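ABC transporter, substrate binding protein (Polyamine) (Agrobacterium tumefaciens, PDB 4EUO) binds gamma-aminobutyric acid (GABA) selectively as a periplasmic solute-binding protein, probably delivering it to an ABC transporter. Local coordinates at residues 3-8 against 18-23; 54-59 against 241-246; 72-77 against 235-240; 11-16 against 32-37. All blocks are in the same frame, centred on the assembly; numbering follows the deposited sequence.

Contact 1. Residues 3-8 against 18-23; sequences LVFSSW and AAWAEK. With ABU (gamma-amino-butanoic acid), chain E.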
loop_
_atom_site.group_PDB
_atom_site.type_symbol
_atom_site.label_atom_id
_atom_site.label_comp_id
_atom_site.label_asym_id
_atom_site.label_seq_id
_atom_site.Cartn_x
_atom_site.Cartn_y
_atom_site.Cartn_z
ATOM N N LEU A 3 -18.319 14.569 3.840
ATOM C CA LEU A 3 -17.158 14.264 3.003
ATOM C C LEU A 3 -17.031 12.750 2.941
ATOM O O LEU A 3 -17.208 12.093 3.960
ATOM C CB LEU A 3 -15.905 14.874 3.649
ATOM C CG LEU A 3 -14.629 14.690 2.869
ATOM C CD1 LEU A 3 -14.240 15.944 2.192
ATOM C CD2 LEU A 3 -13.511 14.201 3.772
ATOM N N VAL A 4 -16.695 12.200 1.756
ATOM C CA VAL A 4 -16.534 10.764 1.601
ATOM C C VAL A 4 -15.045 10.423 1.391
ATOM O O VAL A 4 -14.405 10.969 0.490
ATOM C CB VAL A 4 -17.379 10.209 0.445
ATOM C CG1 VAL A 4 -17.125 8.718 0.258
ATOM C CG2 VAL A 4 -18.879 10.471 0.667
ATOM N N PHE A 5 -14.545 9.526 2.236
ATOM C CA PHE A 5 -13.172 9.020 2.182
ATOM C C PHE A 5 -13.161 7.595 1.718
ATOM O O PHE A 5 -13.846 6.767 2.301
ATOM C CB PHE A 5 -12.519 9.171 3.566
ATOM C CG PHE A 5 -11.131 8.570 3.662
ATOM C CD1 PHE A 5 -10.069 9.118 2.963
ATOM C CD2 PHE A 5 -10.901 7.445 4.431
ATOM C CE1 PHE A 5 -8.787 8.564 3.051
ATOM C CE2 PHE A 5 -9.614 6.890 4.509
ATOM C CZ PHE A 5 -8.574 7.471 3.839
ATOM N N SER A 6 -12.418 7.321 0.626
ATOM C CA SER A 6 -12.290 5.966 0.098
ATOM C C SER A 6 -10.912 5.417 0.398
ATOM O O SER A 6 -9.907 6.091 0.161
ATOM C CB SER A 6 -12.490 5.961 -1.414
ATOM O OG SER A 6 -12.249 4.673 -1.966
ATOM N N SER A 7 -10.859 4.184 0.873
ATOM C CA SER A 7 -9.584 3.522 1.158
ATOM C C SER A 7 -9.717 2.022 0.894
ATOM O O SER A 7 -10.610 1.600 0.153
ATOM C CB SER A 7 -9.059 3.905 2.543
ATOM O OG SER A 7 -7.731 3.431 2.706
ATOM N N TRP A 8 -8.828 1.218 1.468
ATOM C CA TRP A 8 -8.641 -0.149 1.082
ATOM C C TRP A 8 -9.443 -1.142 1.891
ATOM O O TRP A 8 -9.222 -2.349 1.765
ATOM C CB TRP A 8 -7.118 -0.443 1.136
ATOM C CG TRP A 8 -6.383 0.427 0.160
ATOM C CD1 TRP A 8 -5.921 1.697 0.375
ATOM C CD2 TRP A 8 -6.135 0.140 -1.217
ATOM N NE1 TRP A 8 -5.413 2.221 -0.787
ATOM C CE2 TRP A 8 -5.546 1.296 -1.790
ATOM C CE3 TRP A 8 -6.403 -0.968 -2.047
ATOM C CZ2 TRP A 8 -5.150 1.349 -3.133
ATOM C CZ3 TRP A 8 -6.040 -0.896 -3.389
ATOM C CH2 TRP A 8 -5.393 0.239 -3.910
ATOM N N ALA A 18 -10.582 5.626 12.697
ATOM C CA ALA A 18 -10.352 5.958 14.097
ATOM C C ALA A 18 -9.359 7.097 14.245
ATOM O O ALA A 18 -9.547 7.971 15.098
ATOM C CB ALA A 18 -9.828 4.731 14.835
ATOM N N ALA A 19 -8.273 7.094 13.449
ATOM C CA ALA A 19 -7.229 8.110 13.582
ATOM C C ALA A 19 -7.585 9.484 13.050
ATOM O O ALA A 19 -7.030 10.478 13.521
ATOM C CB ALA A 19 -5.943 7.632 12.924
ATOM N N TRP A 20 -8.450 9.563 12.012
ATOM C CA TRP A 20 -8.713 10.812 11.290
ATOM C C TRP A 20 -10.118 11.356 11.344
ATOM O O TRP A 20 -10.287 12.574 11.262
ATOM C CB TRP A 20 -8.303 10.615 9.804
ATOM C CG TRP A 20 -6.857 10.249 9.588
ATOM C CD1 TRP A 20 -5.823 10.389 10.482
ATOM C CD2 TRP A 20 -6.278 9.707 8.388
ATOM N NE1 TRP A 20 -4.644 9.952 9.919
ATOM C CE2 TRP A 20 -4.892 9.549 8.622
ATOM C CE3 TRP A 20 -6.798 9.332 7.131
ATOM C CZ2 TRP A 20 -4.022 9.039 7.652
ATOM C CZ3 TRP A 20 -5.928 8.857 6.168
ATOM C CH2 TRP A 20 -4.565 8.690 6.437
ATOM N N ALA A 21 -11.141 10.496 11.324
ATOM C CA ALA A 21 -12.509 10.983 11.164
ATOM C C ALA A 21 -13.049 11.912 12.203
ATOM O O ALA A 21 -13.520 12.995 11.837
ATOM C CB ALA A 21 -13.470 9.845 10.886
ATOM N N GLU A 22 -12.888 11.585 13.498
ATOM C CA GLU A 22 -13.366 12.495 14.540
ATOM C C GLU A 22 -12.555 13.753 14.629
ATOM O O GLU A 22 -13.126 14.823 14.863
ATOM C CB GLU A 22 -13.472 11.819 15.879
ATOM C CG GLU A 22 -14.765 11.041 15.962
ATOM C CD GLU A 22 -15.073 10.463 17.323
ATOM O OE1 GLU A 22 -16.247 10.547 17.743
ATOM O OE2 GLU A 22 -14.144 9.948 17.979
ATOM N N LYS A 23 -11.234 13.668 14.425
ATOM C CA LYS A 23 -10.388 14.856 14.442
ATOM C C LYS A 23 -10.903 15.853 13.398
ATOM O O LYS A 23 -11.011 17.047 13.702
ATOM C CB LYS A 23 -8.925 14.491 14.122
ATOM C CG LYS A 23 -8.119 13.954 15.301
ATOM C CD LYS A 23 -6.685 13.610 14.856
ATOM C CE LYS A 23 -5.871 12.871 15.891
ATOM N NZ LYS A 23 -6.359 11.453 16.109
HETATM N N ABU E . -1.740 0.142 -0.920
HETATM C CD ABU E . -1.477 -0.345 0.440
HETATM C CB ABU E . -2.754 -0.687 1.166
HETATM C CG ABU E . -2.431 -1.147 2.547
HETATM C C ABU E . -3.603 -1.656 3.360
HETATM O O ABU E . -3.332 -2.401 4.429
HETATM O OXT ABU E . -4.851 -1.502 2.989
#

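Contact 2. Residues 54-59 against 241-246; sequences WDVVDV and MKFIAL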
loop_
_atom_site.group_PDB
_atom_site.type_symbol
_atom_site.label_atom_id
_atom_site.label_comp_id
_atom_site.label_asym_id
_atom_site.label_seq_id
_atom_site.Cartn_x
_atom_site.Cartn_y
_atom_site.Cartn_z
ATOM N N TRP A 54 -16.391 10.176 -4.233
ATOM C CA TRP A 54 -15.256 9.978 -3.312
ATOM C C TRP A 54 -14.520 11.298 -3.298
ATOM O O TRP A 54 -14.027 11.710 -4.324
ATOM C CB TRP A 54 -14.340 8.874 -3.845
ATOM C CG TRP A 54 -14.904 7.490 -3.865
ATOM C CD1 TRP A 54 -16.068 7.050 -3.292
ATOM C CD2 TRP A 54 -14.313 6.347 -4.507
ATOM N NE1 TRP A 54 -16.220 5.693 -3.514
ATOM C CE2 TRP A 54 -15.168 5.247 -4.279
ATOM C CE3 TRP A 54 -13.153 6.155 -5.281
ATOM C CZ2 TRP A 54 -14.885 3.962 -4.776
ATOM C CZ3 TRP A 54 -12.866 4.877 -5.760
ATOM C CH2 TRP A 54 -13.729 3.802 -5.511
ATOM N N ASP A 55 -14.448 11.968 -2.148
ATOM C CA ASP A 55 -13.793 13.282 -2.067
ATOM C C ASP A 55 -12.286 13.202 -1.817
ATOM O O ASP A 55 -11.529 13.996 -2.352
ATOM C CB ASP A 55 -14.498 14.121 -0.992
ATOM C CG ASP A 55 -15.963 14.286 -1.327
ATOM O OD1 ASP A 55 -16.250 14.728 -2.446
ATOM O OD2 ASP A 55 -16.798 13.872 -0.510
ATOM N N VAL A 56 -11.896 12.232 -0.997
ATOM C CA VAL A 56 -10.484 11.972 -0.737
ATOM C C VAL A 56 -10.330 10.474 -0.913
ATOM O O VAL A 56 -11.118 9.686 -0.381
ATOM C CB VAL A 56 -10.037 12.426 0.664
ATOM C CG1 VAL A 56 -8.592 11.972 0.942
ATOM C CG2 VAL A 56 -10.143 13.955 0.800
ATOM N N VAL A 57 -9.313 10.085 -1.690
ATOM C CA VAL A 57 -9.050 8.669 -1.916
ATOM C C VAL A 57 -7.610 8.341 -1.509
ATOM O O VAL A 57 -6.671 9.043 -1.875
ATOM C CB VAL A 57 -9.277 8.291 -3.396
ATOM C CG1 VAL A 57 -9.191 6.774 -3.616
ATOM C CG2 VAL A 57 -10.639 8.785 -3.926
ATOM N N ASP A 58 -7.469 7.232 -0.799
ATOM C CA ASP A 58 -6.154 6.697 -0.506
ATOM C C ASP A 58 -5.811 5.747 -1.677
ATOM O O ASP A 58 -6.520 4.767 -1.942
ATOM C CB ASP A 58 -6.217 5.956 0.827
ATOM C CG ASP A 58 -4.904 5.350 1.248
ATOM O OD1 ASP A 58 -4.319 4.601 0.441
ATOM O OD2 ASP A 58 -4.460 5.640 2.361
ATOM N N VAL A 59 -4.722 6.089 -2.381
ATOM C CA VAL A 59 -4.307 5.338 -3.570
ATOM C C VAL A 59 -2.855 4.913 -3.442
ATOM O O VAL A 59 -2.121 5.418 -2.604
ATOM C CB VAL A 59 -4.485 6.199 -4.861
ATOM C CG1 VAL A 59 -5.940 6.580 -5.084
ATOM C CG2 VAL A 59 -3.590 7.439 -4.829
ATOM N N MET A 241 -9.439 19.287 0.742
ATOM C CA MET A 241 -8.115 19.819 1.036
ATOM C C MET A 241 -7.889 19.929 2.531
ATOM O O MET A 241 -6.798 19.585 3.011
ATOM C CB MET A 241 -7.890 21.184 0.352
ATOM C CG MET A 241 -8.095 21.180 -1.130
ATOM S SD MET A 241 -7.019 19.977 -1.978
ATOM C CE MET A 241 -7.894 19.870 -3.557
ATOM N N LYS A 242 -8.919 20.342 3.294
ATOM C CA LYS A 242 -8.818 20.405 4.746
ATOM C C LYS A 242 -8.643 19.023 5.352
ATOM O O LYS A 242 -7.916 18.845 6.345
ATOM C CB LYS A 242 -10.045 21.115 5.357
ATOM C CG LYS A 242 -10.083 22.613 5.068
ATOM C CD LYS A 242 -11.369 23.219 5.612
ATOM C CE LYS A 242 -11.493 24.678 5.248
ATOM N NZ LYS A 242 -12.814 25.221 5.655
ATOM N N PHE A 243 -9.306 18.008 4.745
ATOM C CA PHE A 243 -9.191 16.658 5.264
ATOM C C PHE A 243 -7.765 16.142 5.052
ATOM O O PHE A 243 -7.203 15.536 5.981
ATOM C CB PHE A 243 -10.214 15.735 4.578
ATOM C CG PHE A 243 -10.154 14.318 5.107
ATOM C CD1 PHE A 243 -10.855 13.952 6.244
ATOM C CD2 PHE A 243 -9.314 13.375 4.521
ATOM C CE1 PHE A 243 -10.777 12.652 6.754
ATOM C CE2 PHE A 243 -9.236 12.073 5.029
ATOM C CZ PHE A 243 -9.934 11.725 6.157
ATOM N N ILE A 244 -7.187 16.419 3.877
ATOM C CA ILE A 244 -5.818 15.965 3.607
ATOM C C ILE A 244 -4.841 16.667 4.559
ATOM O O ILE A 244 -3.950 16.020 5.130
ATOM C CB ILE A 244 -5.461 16.146 2.141
ATOM C CG1 ILE A 244 -6.306 15.175 1.278
ATOM C CG2 ILE A 244 -3.956 15.939 1.921
ATOM C CD1 ILE A 244 -6.067 15.286 -0.199
ATOM N N ALA A 245 -5.060 17.986 4.813
ATOM C CA ALA A 245 -4.191 18.718 5.740
ATOM C C ALA A 245 -4.274 18.080 7.133
ATOM O O ALA A 245 -3.248 17.943 7.806
ATOM C CB ALA A 245 -4.634 20.176 5.790
ATOM N N LEU A 246 -5.465 17.679 7.560
ATOM C CA LEU A 246 -5.652 17.052 8.841
ATOM C C LEU A 246 -5.011 15.642 8.872
ATOM O O LEU A 246 -4.243 15.319 9.777
ATOM C CB LEU A 246 -7.156 17.009 9.179
ATOM C CG LEU A 246 -7.582 16.365 10.514
ATOM C CD1 LEU A 246 -7.592 14.819 10.468
ATOM C CD2 LEU A 246 -6.814 16.912 11.724
#

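Contact 3. Residues 72-77 against 235-240; sequences LLEKLD and KNKDAA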
loop_
_atom_site.group_PDB
_atom_site.type_symbol
_atom_site.label_atom_id
_atom_site.label_comp_id
_atom_site.label_asym_id
_atom_site.label_seq_id
_atom_site.Cartn_x
_atom_site.Cartn_y
_atom_site.Cartn_z
ATOM N N LEU A 72 -7.443 13.130 -13.980
ATOM C CA LEU A 72 -8.257 12.410 -13.010
ATOM C C LEU A 72 -8.389 13.078 -11.668
ATOM O O LEU A 72 -9.297 12.734 -10.909
ATOM C CB LEU A 72 -7.677 10.995 -12.827
ATOM C CG LEU A 72 -7.804 10.087 -14.057
ATOM C CD1 LEU A 72 -6.766 8.953 -14.012
ATOM C CD2 LEU A 72 -9.201 9.510 -14.170
ATOM N N LEU A 73 -7.471 13.999 -11.349
ATOM C CA LEU A 73 -7.321 14.589 -10.041
ATOM C C LEU A 73 -7.356 16.092 -9.989
ATOM O O LEU A 73 -6.842 16.738 -10.903
ATOM C CB LEU A 73 -5.968 14.126 -9.404
ATOM C CG LEU A 73 -5.737 12.600 -9.358
ATOM C CD1 LEU A 73 -4.359 12.295 -8.720
ATOM C CD2 LEU A 73 -6.845 11.877 -8.564
ATOM N N GLU A 74 -7.803 16.630 -8.862
ATOM C CA GLU A 74 -7.692 18.054 -8.615
ATOM C C GLU A 74 -6.270 18.322 -8.197
ATOM O O GLU A 74 -5.659 17.522 -7.456
ATOM C CB GLU A 74 -8.563 18.447 -7.427
ATOM C CG GLU A 74 -10.063 18.328 -7.663
ATOM C CD GLU A 74 -10.688 19.304 -8.643
ATOM O OE1 GLU A 74 -10.007 20.261 -9.077
ATOM O OE2 GLU A 74 -11.859 19.065 -9.014
ATOM N N LYS A 75 -5.731 19.498 -8.599
ATOM C CA LYS A 75 -4.437 19.905 -8.092
ATOM C C LYS A 75 -4.676 20.199 -6.622
ATOM O O LYS A 75 -5.724 20.754 -6.243
ATOM C CB LYS A 75 -3.946 21.181 -8.809
ATOM C CG LYS A 75 -3.263 20.880 -10.130
ATOM C CD LYS A 75 -2.659 22.126 -10.766
ATOM C CE LYS A 75 -2.046 21.852 -12.118
ATOM N NZ LYS A 75 -0.712 21.204 -12.003
ATOM N N LEU A 76 -3.746 19.792 -5.757
ATOM C CA LEU A 76 -3.944 20.050 -4.339
ATOM C C LEU A 76 -3.710 21.533 -3.997
ATOM O O LEU A 76 -2.875 22.194 -4.627
ATOM C CB LEU A 76 -3.047 19.161 -3.456
ATOM C CG LEU A 76 -3.323 17.647 -3.509
ATOM C CD1 LEU A 76 -2.535 16.952 -2.418
ATOM C CD2 LEU A 76 -4.813 17.305 -3.343
ATOM N N ASP A 77 -4.413 22.014 -2.983
ATOM C CA ASP A 77 -4.273 23.419 -2.556
ATOM C C ASP A 77 -3.195 23.468 -1.477
ATOM O O ASP A 77 -3.462 23.186 -0.305
ATOM C CB ASP A 77 -5.606 23.966 -2.022
ATOM C CG ASP A 77 -5.578 25.445 -1.679
ATOM O OD1 ASP A 77 -4.470 26.025 -1.639
ATOM O OD2 ASP A 77 -6.660 26.007 -1.409
ATOM N N LYS A 235 -17.485 17.530 -5.269
ATOM C CA LYS A 235 -18.360 18.673 -4.957
ATOM C C LYS A 235 -17.955 19.267 -3.617
ATOM O O LYS A 235 -18.528 20.273 -3.181
ATOM C CB LYS A 235 -19.845 18.259 -4.972
ATOM C CG LYS A 235 -20.271 17.212 -3.957
ATOM C CD LYS A 235 -21.809 17.059 -3.856
ATOM C CE LYS A 235 -22.481 18.083 -2.948
ATOM N NZ LYS A 235 -21.867 18.169 -1.583
ATOM N N ASN A 236 -16.959 18.631 -2.943
ATOM C CA ASN A 236 -16.484 19.041 -1.618
ATOM C C ASN A 236 -14.969 19.367 -1.672
ATOM O O ASN A 236 -14.221 18.915 -0.788
ATOM C CB ASN A 236 -16.794 17.922 -0.598
ATOM C CG ASN A 236 -18.254 17.509 -0.518
ATOM O OD1 ASN A 236 -18.639 16.314 -0.612
ATOM N ND2 ASN A 236 -19.107 18.493 -0.303
ATOM N N LYS A 237 -14.523 20.135 -2.686
ATOM C CA LYS A 237 -13.099 20.430 -2.919
ATOM C C LYS A 237 -12.409 21.068 -1.728
ATOM O O LYS A 237 -11.392 20.546 -1.270
ATOM C CB LYS A 237 -12.861 21.231 -4.194
ATOM C CG LYS A 237 -11.404 21.301 -4.632
ATOM C CD LYS A 237 -11.272 21.977 -5.962
ATOM C CE LYS A 237 -9.831 22.282 -6.276
ATOM N NZ LYS A 237 -9.699 22.993 -7.575
ATOM N N ASP A 238 -12.966 22.169 -1.192
ATOM C CA ASP A 238 -12.322 22.818 -0.048
ATOM C C ASP A 238 -12.245 21.896 1.162
ATOM O O ASP A 238 -11.199 21.827 1.810
ATOM C CB ASP A 238 -13.032 24.155 0.305
ATOM C CG ASP A 238 -12.909 25.211 -0.778
ATOM O OD1 ASP A 238 -11.991 25.097 -1.622
ATOM O OD2 ASP A 238 -13.717 26.169 -0.769
ATOM N N ALA A 239 -13.314 21.146 1.435
ATOM C CA ALA A 239 -13.373 20.216 2.556
ATOM C C ALA A 239 -12.343 19.084 2.357
ATOM O O ALA A 239 -11.704 18.673 3.325
ATOM C CB ALA A 239 -14.771 19.633 2.700
ATOM N N ALA A 240 -12.151 18.642 1.095
ATOM C CA ALA A 240 -11.187 17.574 0.775
ATOM C C ALA A 240 -9.771 18.031 1.095
ATOM O O ALA A 240 -8.992 17.265 1.696
ATOM C CB ALA A 240 -11.308 17.200 -0.690
HETATM O O HOH W 1 -8.907 24.666 -0.770
#

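Contact 4. Residues 11-16 against 32-37; sequences TTQDAQ and VLQDGP. With ABU (gamma-amino-butanoic acid), chain E.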
loop_
_atom_site.group_PDB
_atom_site.type_symbol
_atom_site.label_atom_id
_atom_site.label_comp_id
_atom_site.label_asym_id
_atom_site.label_seq_id
_atom_site.Cartn_x
_atom_site.Cartn_y
_atom_site.Cartn_z
ATOM N N THR A 11 -9.306 -3.724 8.078
ATOM C CA THR A 11 -8.573 -3.250 9.243
ATOM C C THR A 11 -7.859 -1.970 9.019
ATOM O O THR A 11 -7.782 -1.122 9.907
ATOM C CB THR A 11 -7.708 -4.347 9.826
ATOM O OG1 THR A 11 -6.921 -4.935 8.782
ATOM C CG2 THR A 11 -8.540 -5.432 10.494
ATOM N N THR A 12 -7.302 -1.777 7.799
ATOM C CA THR A 12 -6.584 -0.523 7.535
ATOM C C THR A 12 -7.530 0.674 7.504
ATOM O O THR A 12 -7.272 1.707 8.111
ATOM C CB THR A 12 -5.801 -0.635 6.235
ATOM O OG1 THR A 12 -4.866 -1.705 6.471
ATOM C CG2 THR A 12 -5.066 0.662 5.878
ATOM N N GLN A 13 -8.641 0.537 6.777
ATOM C CA GLN A 13 -9.570 1.664 6.696
ATOM C C GLN A 13 -10.246 1.920 8.045
ATOM O O GLN A 13 -10.437 3.096 8.409
ATOM C CB GLN A 13 -10.577 1.455 5.557
ATOM C CG GLN A 13 -11.450 2.683 5.304
ATOM C CD GLN A 13 -12.155 2.613 3.990
ATOM O OE1 GLN A 13 -11.852 1.787 3.128
ATOM N NE2 GLN A 13 -13.059 3.562 3.796
ATOM N N ASP A 14 -10.516 0.876 8.804
ATOM C CA ASP A 14 -11.075 1.089 10.147
ATOM C C ASP A 14 -10.100 1.882 10.999
ATOM O O ASP A 14 -10.510 2.746 11.772
ATOM C CB ASP A 14 -11.315 -0.259 10.828
ATOM C CG ASP A 14 -12.480 -1.033 10.271
ATOM O OD1 ASP A 14 -13.262 -0.453 9.468
ATOM O OD2 ASP A 14 -12.605 -2.228 10.605
ATOM N N ALA A 15 -8.799 1.600 10.872
ATOM C CA ALA A 15 -7.784 2.332 11.631
ATOM C C ALA A 15 -7.659 3.778 11.151
ATOM O O ALA A 15 -7.458 4.691 11.970
ATOM C CB ALA A 15 -6.441 1.620 11.508
ATOM N N GLN A 16 -7.736 4.026 9.812
ATOM C CA GLN A 16 -7.716 5.398 9.313
ATOM C C GLN A 16 -8.957 6.165 9.814
ATOM O O GLN A 16 -8.849 7.351 10.144
ATOM C CB GLN A 16 -7.631 5.430 7.796
ATOM C CG GLN A 16 -6.271 4.920 7.278
ATOM C CD GLN A 16 -6.292 4.795 5.777
ATOM O OE1 GLN A 16 -7.175 4.131 5.233
ATOM N NE2 GLN A 16 -5.308 5.388 5.091
ATOM N N VAL A 32 -17.460 12.666 8.244
ATOM C CA VAL A 32 -16.730 11.837 7.286
ATOM C C VAL A 32 -17.456 10.528 7.120
ATOM O O VAL A 32 -17.722 9.827 8.108
ATOM C CB VAL A 32 -15.260 11.597 7.714
ATOM C CG1 VAL A 32 -14.538 10.668 6.718
ATOM C CG2 VAL A 32 -14.512 12.911 7.858
ATOM N N LEU A 33 -17.714 10.145 5.862
ATOM C CA LEU A 33 -18.320 8.869 5.545
ATOM C C LEU A 33 -17.271 7.969 4.872
ATOM O O LEU A 33 -16.410 8.480 4.158
ATOM C CB LEU A 33 -19.517 9.061 4.606
ATOM C CG LEU A 33 -20.652 9.947 5.141
ATOM C CD1 LEU A 33 -21.739 10.092 4.099
ATOM C CD2 LEU A 33 -21.233 9.401 6.445
ATOM N N GLN A 34 -17.358 6.668 5.095
ATOM C CA GLN A 34 -16.384 5.734 4.521
ATOM C C GLN A 34 -16.918 5.088 3.274
ATOM O O GLN A 34 -18.072 4.642 3.253
ATOM C CB GLN A 34 -16.026 4.615 5.531
ATOM C CG GLN A 34 -15.532 5.110 6.892
ATOM C CD GLN A 34 -14.226 5.859 6.754
ATOM O OE1 GLN A 34 -13.353 5.496 5.926
ATOM N NE2 GLN A 34 -14.097 6.969 7.443
ATOM N N ASP A 35 -16.077 4.944 2.257
ATOM C CA ASP A 35 -16.433 4.191 1.086
ATOM C C ASP A 35 -15.197 3.466 0.528
ATOM O O ASP A 35 -14.085 3.570 1.061
ATOM C CB ASP A 35 -17.151 5.050 0.014
ATOM C CG ASP A 35 -17.990 4.263 -1.010
ATOM O OD1 ASP A 35 -18.148 3.038 -0.843
ATOM O OD2 ASP A 35 -18.447 4.872 -1.989
ATOM N N GLY A 36 -15.403 2.715 -0.533
ATOM C CA GLY A 36 -14.370 1.941 -1.172
ATOM C C GLY A 36 -14.843 0.528 -1.447
ATOM O O GLY A 36 -16.054 0.254 -1.439
ATOM N N PRO A 37 -13.917 -0.389 -1.681
ATOM C CA PRO A 37 -12.459 -0.169 -1.675
ATOM C C PRO A 37 -11.957 0.653 -2.854
ATOM O O PRO A 37 -12.543 0.661 -3.941
ATOM C CB PRO A 37 -11.903 -1.591 -1.700
ATOM C CG PRO A 37 -12.945 -2.343 -2.521
ATOM C CD PRO A 37 -14.255 -1.790 -2.019
HETATM N N ABU E . -1.740 0.142 -0.920
HETATM C CD ABU E . -1.477 -0.345 0.440
HETATM C CB ABU E . -2.754 -0.687 1.166
HETATM C CG ABU E . -2.431 -1.147 2.547
HETATM C C ABU E . -3.603 -1.656 3.360
HETATM O O ABU E . -3.332 -2.401 4.429
HETATM O OXT ABU E . -4.851 -1.502 2.989
HETATM O O HOH W 2 -10.982 5.510 7.011
#

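Contact 1. Residues 3-8 against 18-23
The backbones of Phe5, on strand 3-6, and Ala21, on helix 10-28, come no nearer than 9.2 Å between their CA atoms, so the gap is bridged by two large aromatic side chains. Phe5 swings CG anti to its backbone nitrogen (chi1 175°), which sends the ring from the strand toward the helix. Trp20 answers from the helix with its six-membered ring, and the corner at CZ3 comes to 3.8 Å from Phe5 CZ. The pair is an offset edge-to-face stack: the indole turns its edge to the phenyl face, with centroids 5.9 Å apart and planes at 72°. Because of the offset, the touching atoms lie at the rims of the two rings. This is the first strand and helix of a beta-alpha-beta unit in the periplasmic binding protein fold, closed by strand 32-35. Phe243 of helix 237-247 meets the Phe5 ring as well, placing the pair in a buried aromatic core between sheet and helices. One turn along the helix, Lys23 NZ donates to Ala19 O at 2.8 Å and forms a salt bridge with Asp255. Beyond the end of the strand, Trp8 lays one face of its indole against GABA, whose amino nitrogen sits 4.0 Å above the ring plane, toward the rim; Trp8 NE1 is held by Asp58.

Contact 2. Residues 54-59 against 241-246
Strand 56-60 lies in the central sheet of this binding protein, beside strand 3-6, and helix 237-247 packs across it through a small apolar cluster centred on Val56. The backbones approach to 7.5 Å between the CA atoms of Val56 and Ile244. Val56 points its branched end at the helix and uses both methyls. CG2 meets Phe243 CD2 at 3.9 Å, coming at the phenyl ring obliquely, while Val56 CG1 lies equally close to the same CD2, at 3.9 Å, so the two methyls share one corner of the ring. The other neighbour is Ile244: its CG1 is 3.9 Å from Val56 CG1 and slightly farther from CG2. Ile244 leaves the helix at an angle to the strand, but CG1 turned beside the backbone N (chi1 -68°) carries the chain back over the valine. Phe243, with CG anti to its own nitrogen (chi1 -179°), sets its ring against the valine; the same ring is met edge-to-face by Phe24 of helix 10-28. Val57, next along the strand, points away from helix 237-247 and packs on Leu43 of helix 40-48. Helices thus cover both faces of the sheet, the layered alpha/beta/alpha build of a periplasmic binding protein lobe.

Contact 3. Residues 72-77 against 235-240
Glu74 and Lys237 reach toward each other and cross at an angle, the carboxylate of one lying against the far end of the other. Lys237 starts from the first turn of helix 237-247 with CG anti to its backbone N (chi1 -168°) and runs out fully extended. Glu74, in the irregular segment 72-77, instead folds at chi2 (-69°), which brings its carboxylate round to the lysine. Lys237 NZ donates to Glu74 OE1 at 3.1 Å in a salt bridge, but it comes from above the carboxylate plane, 56° out of it. The aliphatic part of the lysine shares in the contact: its CE is 3.5 Å from Glu74 OE1, and its CD is 3.8 Å from Glu74 CD. The second oxygen, Glu74 OE2, accepts the backbone N-H of Gly233, in the loop that leads into the helix. A second, looser bridge runs through water 1, which donates to Asp77 OD2 at 2.7 Å and to Asp238 OD1 at 3.2 Å. Asp77 OD2 and Asp238 OD1 are 5.4 Å apart, and the water between them probably eases the repulsion of like charges. Glu74 is buried while Lys237 is exposed, so the ion pair spans the protein surface, its acidic partner the more buried of the two; the peptide N-H of Gly233 and the ammonium of Lys237 would together be expected to favour the ionised carboxylate.

Contact 4. Residues 11-16 against 32-37
The side-chain amides of Gln13 and Gln34 meet with their planes 71° apart, and both acceptors of Gln13 NE2 lie close to the plane of the Gln13 amide rather than over its faces. Gln13 NE2 gives one N-H to Gln34 OE1 at 2.9 Å, nearly straight at 170°; the donor sits on a lone pair of the Gln34 carbonyl. Its second N-H goes to the backbone Asp35 O, also at 2.9 Å, although here the donor is tilted out of the peptide carbonyl plane. With both hydrogens used, and Gln13 OE1 taking the backbone N-H of Gly9, the amide is fixed in rotation and its orientation is plain. Gln13 gets there by running out extended from helix 10-28 toward strand 32-35, whereas Gln34 bends back at chi2 (-64°). Gln34 OE1 is gripped a second time by water 2, which donates to it at 2.6 Å and to Gln13 O at 2.8 Å. Past the strand end, Gly36 N donates to Asp35 OD1, from above the carboxylate plane. One residue before Gln13, Thr12 turns elsewhere: its OG1 donates to the GABA carboxylate oxygen O at 2.6 Å, a group also bound by Arg203. The contact thus joins helix and second strand of a beta-alpha-beta crossover, with the start of the helix lining the ligand pocket of a periplasmic binding protein.

From the N terminus, strand 3-6 runs into helix 10-28 and returns through strand 32-35, and contacts 1 and 4 close the two halves of this crossover. Their segments alternate along the chain, so the two short loops cross. Both have ended before residues 54-59 open contact 2, whose long excursion comes back only at helix 237-247. Contact 3 is nested inside that loop, tying residues 72-77 to the start of the same helix. Strand 3-6 lies between strands 32-35 and 56-60, which links contacts 1, 2 and 4 through one sheet, while Leu3 packs on the helix start used by contact 3.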